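Long-range contacts in laccase (Botrytis aclada, PDB 3V9E), which oxidises phenolic substrates with molecular oxygen, which it reduces to water at its copper sites, and probably takes part in lignin degradation: residues 70-75 / 89-94; 97-102 / 180-185; 171-176 / 575-580; 404-409 / 534-539. All coordinates share one frame; numbering follows the deposited sequence. Where two conformers were deposited one is given.

Contact 1 of 4, residues 70-75 / 89-94; sequences YWLSVE and MTFNGT. With NAG (2-acetamido-2-deoxy-beta-D-glucopyranose), chain K.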
# COMPACT_ATOMS: atom_id res chain seq x y z
N TYR A 70 -17.10 3.12 -12.14
CA TYR A 70 -16.10 4.13 -12.34
C TYR A 70 -15.40 3.93 -13.67
O TYR A 70 -15.27 2.84 -14.13
CB TYR A 70 -15.08 4.06 -11.19
CG TYR A 70 -15.73 3.98 -9.76
CD1 TYR A 70 -16.25 2.78 -9.32
CD2 TYR A 70 -15.80 5.05 -8.89
CE1 TYR A 70 -16.82 2.61 -8.07
CE2 TYR A 70 -16.39 4.90 -7.62
CZ TYR A 70 -16.91 3.68 -7.22
OH TYR A 70 -17.47 3.49 -5.95
N TRP A 71 -14.89 5.01 -14.29
CA TRP A 71 -14.13 4.91 -15.50
C TRP A 71 -12.84 5.63 -15.15
O TRP A 71 -12.90 6.78 -14.72
CB TRP A 71 -14.82 5.61 -16.70
CG TRP A 71 -15.94 4.83 -17.30
CD1 TRP A 71 -15.90 4.04 -18.43
CD2 TRP A 71 -17.27 4.77 -16.82
NE1 TRP A 71 -17.14 3.48 -18.67
CE2 TRP A 71 -18.00 3.93 -17.69
CE3 TRP A 71 -17.93 5.36 -15.74
CZ2 TRP A 71 -19.33 3.66 -17.48
CZ3 TRP A 71 -19.22 5.09 -15.54
CH2 TRP A 71 -19.92 4.26 -16.40
N LEU A 72 -11.71 4.96 -15.30
CA LEU A 72 -10.42 5.53 -15.06
C LEU A 72 -9.60 5.42 -16.31
O LEU A 72 -9.63 4.42 -17.03
CB LEU A 72 -9.67 4.86 -13.91
CG LEU A 72 -10.31 4.85 -12.50
CD1 LEU A 72 -9.46 4.14 -11.44
CD2 LEU A 72 -10.49 6.29 -12.14
N SER A 73 -8.86 6.48 -16.54
CA SER A 73 -7.90 6.55 -17.61
C SER A 73 -6.51 6.73 -17.09
O SER A 73 -6.18 7.72 -16.45
CB SER A 73 -8.21 7.74 -18.49
OG SER A 73 -7.19 7.97 -19.44
N VAL A 74 -5.64 5.80 -17.48
CA VAL A 74 -4.26 5.87 -17.08
C VAL A 74 -3.60 6.69 -18.14
O VAL A 74 -3.56 6.28 -19.34
CB VAL A 74 -3.59 4.48 -17.03
CG1 VAL A 74 -2.13 4.65 -16.75
CG2 VAL A 74 -4.30 3.59 -16.00
N GLU A 75 -3.04 7.78 -17.69
CA GLU A 75 -2.55 8.85 -18.55
C GLU A 75 -1.14 9.25 -18.34
O GLU A 75 -0.58 9.28 -17.24
CB GLU A 75 -3.40 10.09 -18.28
CG GLU A 75 -4.87 9.74 -18.42
CD GLU A 75 -5.76 10.87 -18.82
OE1 GLU A 75 -5.55 12.02 -18.38
OE2 GLU A 75 -6.73 10.52 -19.57
N MET A 89 2.54 9.69 -14.51
CA MET A 89 1.59 8.68 -14.93
C MET A 89 0.48 8.67 -13.92
O MET A 89 0.73 8.48 -12.71
CB MET A 89 2.26 7.29 -15.09
CG MET A 89 3.51 7.35 -15.90
SD MET A 89 4.12 5.71 -16.33
CE MET A 89 5.68 6.21 -17.11
N THR A 90 -0.73 8.98 -14.39
CA THR A 90 -1.78 9.37 -13.46
C THR A 90 -3.05 8.65 -13.85
O THR A 90 -3.18 8.17 -14.98
CB THR A 90 -2.07 10.88 -13.53
OG1 THR A 90 -2.69 11.19 -14.81
CG2 THR A 90 -0.84 11.68 -13.29
N PHE A 91 -3.94 8.53 -12.89
CA PHE A 91 -5.30 8.29 -13.18
C PHE A 91 -5.92 9.65 -13.42
O PHE A 91 -6.01 10.49 -12.51
CB PHE A 91 -6.01 7.63 -12.04
CG PHE A 91 -5.46 6.28 -11.70
CD1 PHE A 91 -5.75 5.20 -12.50
CD2 PHE A 91 -4.58 6.12 -10.65
CE1 PHE A 91 -5.27 3.95 -12.16
CE2 PHE A 91 -4.08 4.90 -10.30
CZ PHE A 91 -4.45 3.81 -11.04
N ASN A 92 -6.35 9.88 -14.65
CA ASN A 92 -7.22 11.01 -14.91
C ASN A 92 -6.60 12.37 -14.67
O ASN A 92 -7.30 13.33 -14.35
CB ASN A 92 -8.55 10.87 -14.16
CG ASN A 92 -9.43 9.93 -14.84
OD1 ASN A 92 -9.22 8.75 -14.82
ND2 ASN A 92 -10.47 10.45 -15.46
N GLY A 93 -5.28 12.42 -14.79
CA GLY A 93 -4.57 13.67 -14.87
C GLY A 93 -4.32 14.37 -13.57
O GLY A 93 -3.92 15.52 -13.53
N THR A 94 -4.52 13.66 -12.47
CA THR A 94 -4.23 14.27 -11.16
C THR A 94 -3.38 13.31 -10.29
O THR A 94 -3.46 12.07 -10.45
CB THR A 94 -5.49 14.57 -10.32
OG1 THR A 94 -6.25 13.33 -10.07
CG2 THR A 94 -6.36 15.61 -11.00
C1 NAG K . -11.35 9.68 -16.35
C2 NAG K . -12.84 9.91 -16.22
C3 NAG K . -13.53 9.09 -17.27
C4 NAG K . -12.97 9.53 -18.62
C5 NAG K . -11.49 9.35 -18.66
C6 NAG K . -10.91 9.76 -20.02
C7 NAG K . -13.34 10.28 -13.85
C8 NAG K . -13.63 9.58 -12.57
N2 NAG K . -13.20 9.43 -14.89
O3 NAG K . -14.87 9.39 -17.12
O4 NAG K . -13.66 8.78 -19.60
O5 NAG K . -10.86 10.12 -17.62
O6 NAG K . -11.19 11.12 -20.31
O7 NAG K . -13.26 11.51 -13.93
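At the open end of the beta hairpin made by strands 67-79 and 86-91, on one edge of a sheet in the first cupredoxin-like domain, Val74 faces Phe91 and Glu75 faces Thr90. The latter is the antiparallel hydrogen-bonded pair: Glu75 N reaches Thr90 O at 2.7 Å, and Thr90 N returns to Glu75 O at 2.9 Å. Val74 and Phe91 form the next, non-hydrogen-bonded pair, their side chains lying alongside and pointing the same way. Val74 CG2, the branch beside its own backbone N, touches Phe91 CE1 at 4.0 Å, while Leu72 CD1 comes to Phe91 CD1 at the same separation of 4.0 Å. This apolar face turns inward, where Phe91 also meets Tyr167.

Beyond Phe91 the chain leaves the strand in a type I' turn, yet pairing goes on for one more step. Asn92 N still bonds to Ser73 O at 2.8 Å, and the Asn92 side chain takes over the acceptor role of a strand carbonyl: Ser73 N gives an almost straight bond (178°) of 2.9 Å to Asn92 OD1, from 30° outside the amide plane. On the other face, Ser73 OG donates to Glu75 OE2, and Thr90 OG1, itself bonded to Ser77, accepts from Gly93 N in an ST motif. While OD1 is held by the strand, ND2 carries the glycan: Asn92 ND2 is joined to NAG C1, and the sugar turns back so that its N2 donates to Trp71 O over 2.7 Å.

Contact 2 of 4, residues 97-102 / 180-185; sequences GPAIIA and FGPLII. With NAG (2-acetamido-2-deoxy-beta-D-glucopyranose), chain C.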
# COMPACT_ATOMS: atom_id res chain seq x y z
N GLY A 97 -4.80 10.30 -7.88
CA GLY A 97 -5.90 10.03 -8.71
C GLY A 97 -7.24 10.24 -8.07
O GLY A 97 -7.33 10.56 -6.88
N PRO A 98 -8.31 10.12 -8.88
CA PRO A 98 -9.63 10.31 -8.27
C PRO A 98 -9.90 9.36 -7.15
O PRO A 98 -9.46 8.27 -7.13
CB PRO A 98 -10.63 9.99 -9.40
CG PRO A 98 -9.82 9.92 -10.66
CD PRO A 98 -8.38 9.69 -10.27
N ALA A 99 -10.66 9.85 -6.16
CA ALA A 99 -11.16 9.03 -5.06
C ALA A 99 -12.22 8.04 -5.55
O ALA A 99 -13.15 8.37 -6.31
CB ALA A 99 -11.74 9.94 -4.00
N ILE A 100 -12.04 6.79 -5.14
CA ILE A 100 -13.00 5.82 -5.32
C ILE A 100 -13.59 5.62 -3.94
O ILE A 100 -12.90 5.19 -2.97
CB ILE A 100 -12.38 4.54 -5.87
CG1 ILE A 100 -11.83 4.83 -7.25
CG2 ILE A 100 -13.42 3.40 -5.88
CD1 ILE A 100 -11.14 3.65 -7.86
N ILE A 101 -14.87 5.91 -3.85
CA ILE A 101 -15.52 5.88 -2.54
C ILE A 101 -16.73 4.97 -2.64
O ILE A 101 -17.54 5.07 -3.57
CB ILE A 101 -15.87 7.26 -2.06
CG1 ILE A 101 -14.58 8.12 -1.97
CG2 ILE A 101 -16.53 7.25 -0.67
CD1 ILE A 101 -14.81 9.62 -1.72
N ALA A 102 -16.86 4.10 -1.68
CA ALA A 102 -17.94 3.15 -1.67
C ALA A 102 -18.28 2.81 -0.25
O ALA A 102 -17.63 3.30 0.70
CB ALA A 102 -17.53 1.91 -2.47
N PHE A 180 -1.55 6.33 -8.51
CA PHE A 180 -2.23 5.88 -7.27
C PHE A 180 -3.38 6.82 -6.96
O PHE A 180 -3.39 7.98 -7.38
CB PHE A 180 -1.24 5.81 -6.12
CG PHE A 180 -0.72 7.13 -5.66
CD1 PHE A 180 -1.42 7.84 -4.68
CD2 PHE A 180 0.44 7.68 -6.11
CE1 PHE A 180 -1.04 9.09 -4.23
CE2 PHE A 180 0.87 8.96 -5.61
CZ PHE A 180 0.13 9.63 -4.68
N GLY A 181 -4.31 6.35 -6.17
CA GLY A 181 -5.40 7.19 -5.72
C GLY A 181 -5.99 6.54 -4.49
O GLY A 181 -5.63 5.42 -4.11
N PRO A 182 -6.84 7.30 -3.78
CA PRO A 182 -7.46 6.79 -2.58
C PRO A 182 -8.70 5.90 -2.86
O PRO A 182 -9.43 6.17 -3.81
CB PRO A 182 -7.89 8.04 -1.85
CG PRO A 182 -8.05 9.11 -2.92
CD PRO A 182 -7.23 8.68 -4.12
N LEU A 183 -8.84 4.86 -2.08
CA LEU A 183 -9.97 3.94 -2.13
C LEU A 183 -10.49 3.91 -0.71
O LEU A 183 -9.83 3.35 0.15
CB LEU A 183 -9.53 2.56 -2.61
CG LEU A 183 -10.55 1.43 -2.60
CD1 LEU A 183 -11.78 1.75 -3.41
CD2 LEU A 183 -9.98 0.15 -3.14
N ILE A 184 -11.61 4.56 -0.49
CA ILE A 184 -12.20 4.69 0.86
C ILE A 184 -13.51 3.94 0.87
O ILE A 184 -14.37 4.20 0.01
CB ILE A 184 -12.49 6.14 1.18
CG1 ILE A 184 -11.15 6.92 1.27
CG2 ILE A 184 -13.19 6.24 2.51
CD1 ILE A 184 -11.35 8.42 1.52
N ILE A 185 -13.64 3.04 1.82
CA ILE A 185 -14.82 2.22 1.91
C ILE A 185 -15.46 2.55 3.28
O ILE A 185 -14.90 2.27 4.33
CB ILE A 185 -14.51 0.75 1.84
CG1 ILE A 185 -13.83 0.38 0.48
CG2 ILE A 185 -15.78 -0.07 1.99
CD1 ILE A 185 -12.92 -0.81 0.70
C1 NAG C . -11.19 14.39 -1.10
C2 NAG C . -12.04 14.16 -2.36
C3 NAG C . -13.55 14.27 -2.04
C4 NAG C . -13.92 13.59 -0.71
C5 NAG C . -12.95 13.88 0.46
C6 NAG C . -13.36 13.13 1.76
C7 NAG C . -11.06 14.57 -4.60
C8 NAG C . -10.62 15.57 -5.63
N2 NAG C . -11.62 15.04 -3.48
O3 NAG C . -14.25 13.62 -3.06
O4 NAG C . -15.18 14.05 -0.32
O5 NAG C . -11.63 13.59 0.01
O6 NAG C . -12.96 11.77 1.81
O7 NAG C . -10.90 13.34 -4.83
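Ile100, Ile101 and Ala102 pair in parallel with Leu183, Ile184 and Ile185, the two strand axes only 3° from parallel and 4.8 Å apart at their closest. The bonds alternate as parallel pairing requires: Ile100 N to Pro182 O (3.0 Å), Ile184 N to Ile100 O (2.9 Å), then Ala102 N to Ile184 O (3.0 Å). Before the strand proper, Gly97 N already bonds to Phe180 O at 2.8 Å. Between these points Pro182 has no N-H to offer, and its ring CD sits against Gly97 O instead.

On one face, Ile100 CG2 and Leu183 CD1 are pressed to 3.4 Å, tighter than ordinary van der Waals contact. Leu183 sends CG anti to its backbone N (chi1 174°), and the CD1 branch comes back over the neighbouring strand. The opposite face is looser: Ala99 CB rests on Pro182 CG at 3.9 Å, and Ile184 CD1 lies 3.7 Å from NAG O6, so a glycan covers part of this side.

Strand 100-103 is the edge of its sheet, and strand 180-186 continues it toward strand 163-169. Ile100 packs on Tyr70 and Leu72 of strand 67-79 in the facing sheet, while Pro182 and Ile184 meet strand 195-205.

Contact 3 of 4, residues 171-176 / 575-580; sequences FSLQYG and EDDSGI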
# COMPACT_ATOMS: atom_id res chain seq x y z
N PHE A 171 2.31 -2.35 -11.89
CA PHE A 171 3.12 -2.62 -13.07
C PHE A 171 4.41 -1.87 -12.92
O PHE A 171 4.47 -0.62 -13.03
CB PHE A 171 2.38 -2.19 -14.33
CG PHE A 171 3.14 -2.43 -15.62
CD1 PHE A 171 4.00 -1.48 -16.09
CD2 PHE A 171 2.87 -3.54 -16.38
CE1 PHE A 171 4.64 -1.65 -17.33
CE2 PHE A 171 3.51 -3.75 -17.59
CZ PHE A 171 4.42 -2.79 -18.03
N SER A 172 5.47 -2.60 -12.58
CA SER A 172 6.76 -1.93 -12.44
C SER A 172 6.68 -0.73 -11.51
O SER A 172 5.98 -0.75 -10.47
CB SER A 172 7.36 -1.63 -13.88
OG SER A 172 8.69 -1.10 -13.81
N LEU A 173 7.40 0.33 -11.82
CA LEU A 173 7.58 1.48 -10.89
C LEU A 173 6.52 2.57 -11.07
O LEU A 173 6.66 3.69 -10.58
CB LEU A 173 8.95 2.12 -11.13
CG LEU A 173 10.16 1.25 -10.84
CD1 LEU A 173 11.42 1.88 -11.39
CD2 LEU A 173 10.32 1.06 -9.35
N GLN A 174 5.46 2.26 -11.80
CA GLN A 174 4.54 3.32 -12.20
C GLN A 174 3.93 4.11 -11.07
O GLN A 174 3.69 5.27 -11.24
CB GLN A 174 3.39 2.79 -12.98
CG GLN A 174 3.81 2.33 -14.38
CD GLN A 174 2.67 1.76 -15.20
OE1 GLN A 174 1.67 1.26 -14.71
NE2 GLN A 174 2.83 1.84 -16.51
N TYR A 175 3.66 3.50 -9.91
CA TYR A 175 3.03 4.27 -8.88
C TYR A 175 3.93 5.34 -8.37
O TYR A 175 3.47 6.32 -7.72
CB TYR A 175 2.45 3.42 -7.71
CG TYR A 175 3.38 3.05 -6.58
CD1 TYR A 175 3.50 3.83 -5.51
CD2 TYR A 175 4.12 1.87 -6.61
CE1 TYR A 175 4.34 3.51 -4.46
CE2 TYR A 175 5.00 1.53 -5.57
CZ TYR A 175 5.08 2.36 -4.46
OH TYR A 175 5.93 2.09 -3.38
N GLY A 176 5.25 5.16 -8.57
CA GLY A 176 6.21 6.19 -8.20
C GLY A 176 6.14 7.46 -9.02
O GLY A 176 6.65 8.50 -8.61
N GLU A 575 10.19 -5.43 -20.64
CA GLU A 575 10.32 -5.64 -19.17
C GLU A 575 11.79 -5.56 -18.80
O GLU A 575 12.61 -6.18 -19.46
CB GLU A 575 9.81 -7.03 -18.82
CG GLU A 575 9.69 -7.27 -17.33
CD GLU A 575 9.21 -8.67 -17.03
OE1 GLU A 575 9.16 -9.53 -17.95
OE2 GLU A 575 8.85 -8.94 -15.88
N ASP A 576 12.13 -4.77 -17.79
CA ASP A 576 13.52 -4.57 -17.34
C ASP A 576 13.57 -4.57 -15.79
O ASP A 576 14.44 -3.98 -15.17
CB ASP A 576 14.27 -3.31 -17.98
CG ASP A 576 13.85 -2.00 -17.38
OD1 ASP A 576 12.69 -1.99 -16.90
OD2 ASP A 576 14.63 -1.00 -17.36
N ASP A 577 12.61 -5.28 -15.18
CA ASP A 577 12.67 -5.57 -13.79
C ASP A 577 11.89 -6.82 -13.51
O ASP A 577 11.65 -7.65 -14.39
CB ASP A 577 12.20 -4.33 -12.95
CG ASP A 577 10.72 -3.93 -13.20
OD1 ASP A 577 9.98 -4.69 -13.90
OD2 ASP A 577 10.35 -2.85 -12.66
N SER A 578 11.50 -7.00 -12.27
CA SER A 578 10.86 -8.22 -11.87
C SER A 578 9.47 -8.42 -12.49
O SER A 578 8.96 -9.54 -12.56
CB SER A 578 10.70 -8.20 -10.37
OG SER A 578 9.83 -7.16 -10.00
N GLY A 579 8.82 -7.33 -12.89
CA GLY A 579 7.48 -7.37 -13.43
C GLY A 579 6.45 -6.78 -12.46
O GLY A 579 5.38 -6.31 -12.90
N ILE A 580 6.77 -6.70 -11.16
CA ILE A 580 5.68 -6.31 -10.23
C ILE A 580 5.95 -4.99 -9.66
O ILE A 580 6.88 -4.33 -10.21
CB ILE A 580 5.42 -7.37 -9.16
CG1 ILE A 580 6.73 -7.91 -8.56
CG2 ILE A 580 4.67 -8.56 -9.77
CD1 ILE A 580 7.27 -7.19 -7.40
OXT ILE A 580 5.22 -4.63 -8.67
O HOH W 1 4.32 -2.07 -8.58
O HOH W 2 8.10 -2.52 -8.69
O HOH W 3 9.78 -0.65 -16.50
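Ser172 and Asp577 make the one direct side-chain bond between the loop after strand 163-169 and the C-terminal tail, whose final Asp-Ser-Gly-Ile is characteristic of the C-terminal plug of ascomycete laccases. Ser172 OG donates to Asp577 OD2 at 2.7 Å, on the syn side of the carboxylate but 31° out of its plane. The hydroxyl stands anti to the backbone N (chi1 -174°), which carries it across to the tail. Asp577 OD2 has a second partner in Ser533, and its OD1 accepts from Gly579 N at 3.1 Å in an Asx turn, the donor sitting above the carboxylate plane. The carboxylate is thus held through both oxygens, and it fixes the tail's own bend as well as the loop.

Water adds further polar links. One molecule lies 2.8 Å from Ser172 O and 2.7 Å from Ile580 OXT, while another sits 2.7 Å from Ile580 O with a weak bond to Ser172 O. The terminal carboxylate therefore meets the loop through solvent at both of its oxygens. A third water joins Ser172 OG (2.9 Å) to Asp576 OD1 (3.2 Å).

Ser172 CA also makes a bent CA-H...O contact with Ile580 O, and apolar packing between the two segments is slight; Phe171 turns away from the tail. The Ile580 side chain instead approaches His170 and lies about 7 Å from a copper ion at the nearest atoms. Around this junction, helix 529-533 packs on Leu173 and Ile580, and helix 210-217 reaches Ser172, Leu173 and Asp577 with Phe211, Val210 and Trp214.

Contact 4 of 4, residues 404-409 / 534-539; sequences WTINSS and EGMAMQ. With NAG (2-acetamido-2-deoxy-beta-D-glucopyranose), chain I.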
# COMPACT_ATOMS: atom_id res chain seq x y z
N TRP A 404 17.29 -8.85 -5.02
CA TRP A 404 16.99 -9.44 -3.74
C TRP A 404 16.53 -10.83 -4.03
O TRP A 404 15.82 -11.09 -5.03
CB TRP A 404 15.87 -8.71 -2.97
CG TRP A 404 16.17 -7.27 -2.78
CD1 TRP A 404 15.89 -6.33 -3.65
CD2 TRP A 404 16.79 -6.65 -1.68
NE1 TRP A 404 16.37 -5.15 -3.25
CE2 TRP A 404 16.91 -5.30 -2.00
CE3 TRP A 404 17.30 -7.10 -0.47
CZ2 TRP A 404 17.47 -4.39 -1.16
CZ3 TRP A 404 17.87 -6.20 0.36
CH2 TRP A 404 17.94 -4.85 0.03
N THR A 405 16.91 -11.74 -3.15
CA THR A 405 16.51 -13.09 -3.28
C THR A 405 15.70 -13.56 -2.10
O THR A 405 15.91 -13.10 -1.00
CB THR A 405 17.73 -14.05 -3.42
OG1 THR A 405 18.51 -13.92 -2.24
CG2 THR A 405 18.51 -13.69 -4.68
N ILE A 406 14.79 -14.48 -2.42
CA ILE A 406 13.96 -15.22 -1.48
C ILE A 406 14.30 -16.70 -1.64
O ILE A 406 14.04 -17.32 -2.70
CB ILE A 406 12.47 -15.06 -1.80
CG1 ILE A 406 12.12 -13.52 -1.81
CG2 ILE A 406 11.69 -15.78 -0.72
CD1 ILE A 406 12.34 -12.69 -0.57
N ASN A 407 14.95 -17.26 -0.61
CA ASN A 407 15.53 -18.59 -0.70
C ASN A 407 16.30 -18.76 -1.98
O ASN A 407 16.07 -19.67 -2.76
CB ASN A 407 14.43 -19.65 -0.50
CG ASN A 407 14.30 -20.02 0.91
OD1 ASN A 407 14.29 -19.16 1.79
ND2 ASN A 407 14.21 -21.34 1.19
N SER A 408 17.18 -17.77 -2.20
CA SER A 408 18.14 -17.78 -3.29
C SER A 408 17.58 -17.52 -4.64
O SER A 408 18.30 -17.63 -5.58
CB SER A 408 19.02 -19.06 -3.29
OG SER A 408 19.40 -19.28 -1.95
N SER A 409 16.34 -17.08 -4.78
CA SER A 409 15.80 -16.83 -6.07
C SER A 409 15.11 -15.45 -6.11
O SER A 409 14.30 -15.17 -5.25
CB SER A 409 14.77 -17.90 -6.43
OG SER A 409 13.97 -17.51 -7.51
N GLU A 534 13.50 -5.13 -7.98
CA GLU A 534 14.73 -5.91 -7.80
C GLU A 534 14.41 -7.33 -7.34
O GLU A 534 15.32 -8.02 -6.90
CB GLU A 534 15.66 -5.21 -6.85
CG GLU A 534 16.17 -3.93 -7.50
CD GLU A 534 16.70 -2.92 -6.60
OE1 GLU A 534 16.77 -3.17 -5.38
OE2 GLU A 534 17.07 -1.82 -7.13
N GLY A 535 13.14 -7.73 -7.36
CA GLY A 535 12.74 -9.07 -7.07
C GLY A 535 12.47 -9.53 -5.65
O GLY A 535 12.33 -10.77 -5.40
N MET A 536 12.34 -8.57 -4.71
CA MET A 536 12.10 -8.92 -3.34
C MET A 536 10.63 -9.33 -3.17
O MET A 536 9.80 -8.58 -2.68
CB MET A 536 12.47 -7.79 -2.38
CG MET A 536 12.51 -8.33 -0.99
SD MET A 536 13.25 -7.13 0.11
CE MET A 536 12.64 -7.77 1.67
N ALA A 537 10.32 -10.51 -3.66
CA ALA A 537 8.98 -10.96 -3.68
C ALA A 537 8.89 -12.44 -3.82
O ALA A 537 9.83 -13.11 -4.39
CB ALA A 537 8.26 -10.29 -4.86
N MET A 538 7.73 -12.95 -3.46
CA MET A 538 7.36 -14.34 -3.76
C MET A 538 5.84 -14.42 -3.90
O MET A 538 5.16 -13.39 -3.90
CB MET A 538 7.92 -15.25 -2.69
CG MET A 538 7.50 -14.88 -1.26
SD MET A 538 5.80 -15.35 -0.85
CE MET A 538 5.82 -17.14 -0.92
N GLN A 539 5.29 -15.61 -4.12
CA GLN A 539 3.87 -15.75 -4.21
C GLN A 539 3.45 -17.09 -3.72
O GLN A 539 4.16 -18.08 -3.93
CB GLN A 539 3.40 -15.49 -5.62
CG GLN A 539 3.81 -16.52 -6.67
CD GLN A 539 3.50 -16.04 -8.10
OE1 GLN A 539 2.36 -15.88 -8.49
NE2 GLN A 539 4.52 -15.80 -8.85
C1 NAG I . 14.15 -21.68 2.60
C2 NAG I . 13.23 -22.89 2.84
C3 NAG I . 13.30 -23.39 4.28
C4 NAG I . 14.73 -23.69 4.68
C5 NAG I . 15.54 -22.40 4.43
C6 NAG I . 16.97 -22.63 4.88
C7 NAG I . 11.16 -23.09 1.45
C8 NAG I . 9.74 -22.62 1.32
N2 NAG I . 11.84 -22.62 2.50
O3 NAG I . 12.42 -24.50 4.34
O4 NAG I . 14.87 -23.91 6.07
O5 NAG I . 15.45 -22.06 3.02
O6 NAG I . 17.48 -23.59 3.97
O7 NAG I . 11.63 -23.73 0.53
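Glu534 O receives Trp404 N at 2.8 Å, and the same two residues bond again through their side chains. Trp404 NE1 donates to the anti lone pair of Glu534 OE1 at 2.9 Å; with carboxylate and indole planes only 21° apart, OE1 lies at the ring's edge, near its plane. Glu534 CB closes up on Trp404 CD1 at 3.4 Å, so backbone bond, side-chain bond and packing together limit the indole's rotation.

One ring face is taken by the engineered Met536. Its SD stands 4.3 Å from the centroid of the five-membered ring in an oblique Met-aromatic contact, while Met536 CB meets Trp404 CB at 3.6 Å. This is the wall of the type 1 copper site: helix 529-533, which follows the ligand Cys526 and carries His531, ends in a Schellman motif at Gly535, and the Met536 side chain then lies about 3 Å from the copper at nearest atoms. Trp404 also packs against the ligands His463 and His531.

Farther along, strand 402-406 of one sheet faces strand 537-542 of the other. Ile406 CG1 touches Ala537 O at 3.5 Å, and Ile406 CG2 packs on Met538 CB. A type I' turn then brings up Asn407, whose ND2 is bonded to NAG C1.

Contacts 1 and 2 belong to one domain and touch: the Tyr70 hydroxyl probably bonds to Ile101 O, and the Phe91 ring packs on the backbone of Phe180, so hairpin and parallel pair lie face to face. Both rest mainly on backbone bonding; their apolar faces are buried between the sheets, while glycans lie along their outer margins. Contact 3 joins parts nearly 400 residues apart and has little regular structure; a carboxylate and waters replace strand pairing there. Contact 4, nested within the chain loop that contact 3 closes, is buried beside the type 1 copper and uses an indole, a carboxylate and sulfur. Contacts 3 and 4 meet where Ile580 packs on Ala537, whereas contact 4 stays about 17 Å from contact 1 at nearest atoms.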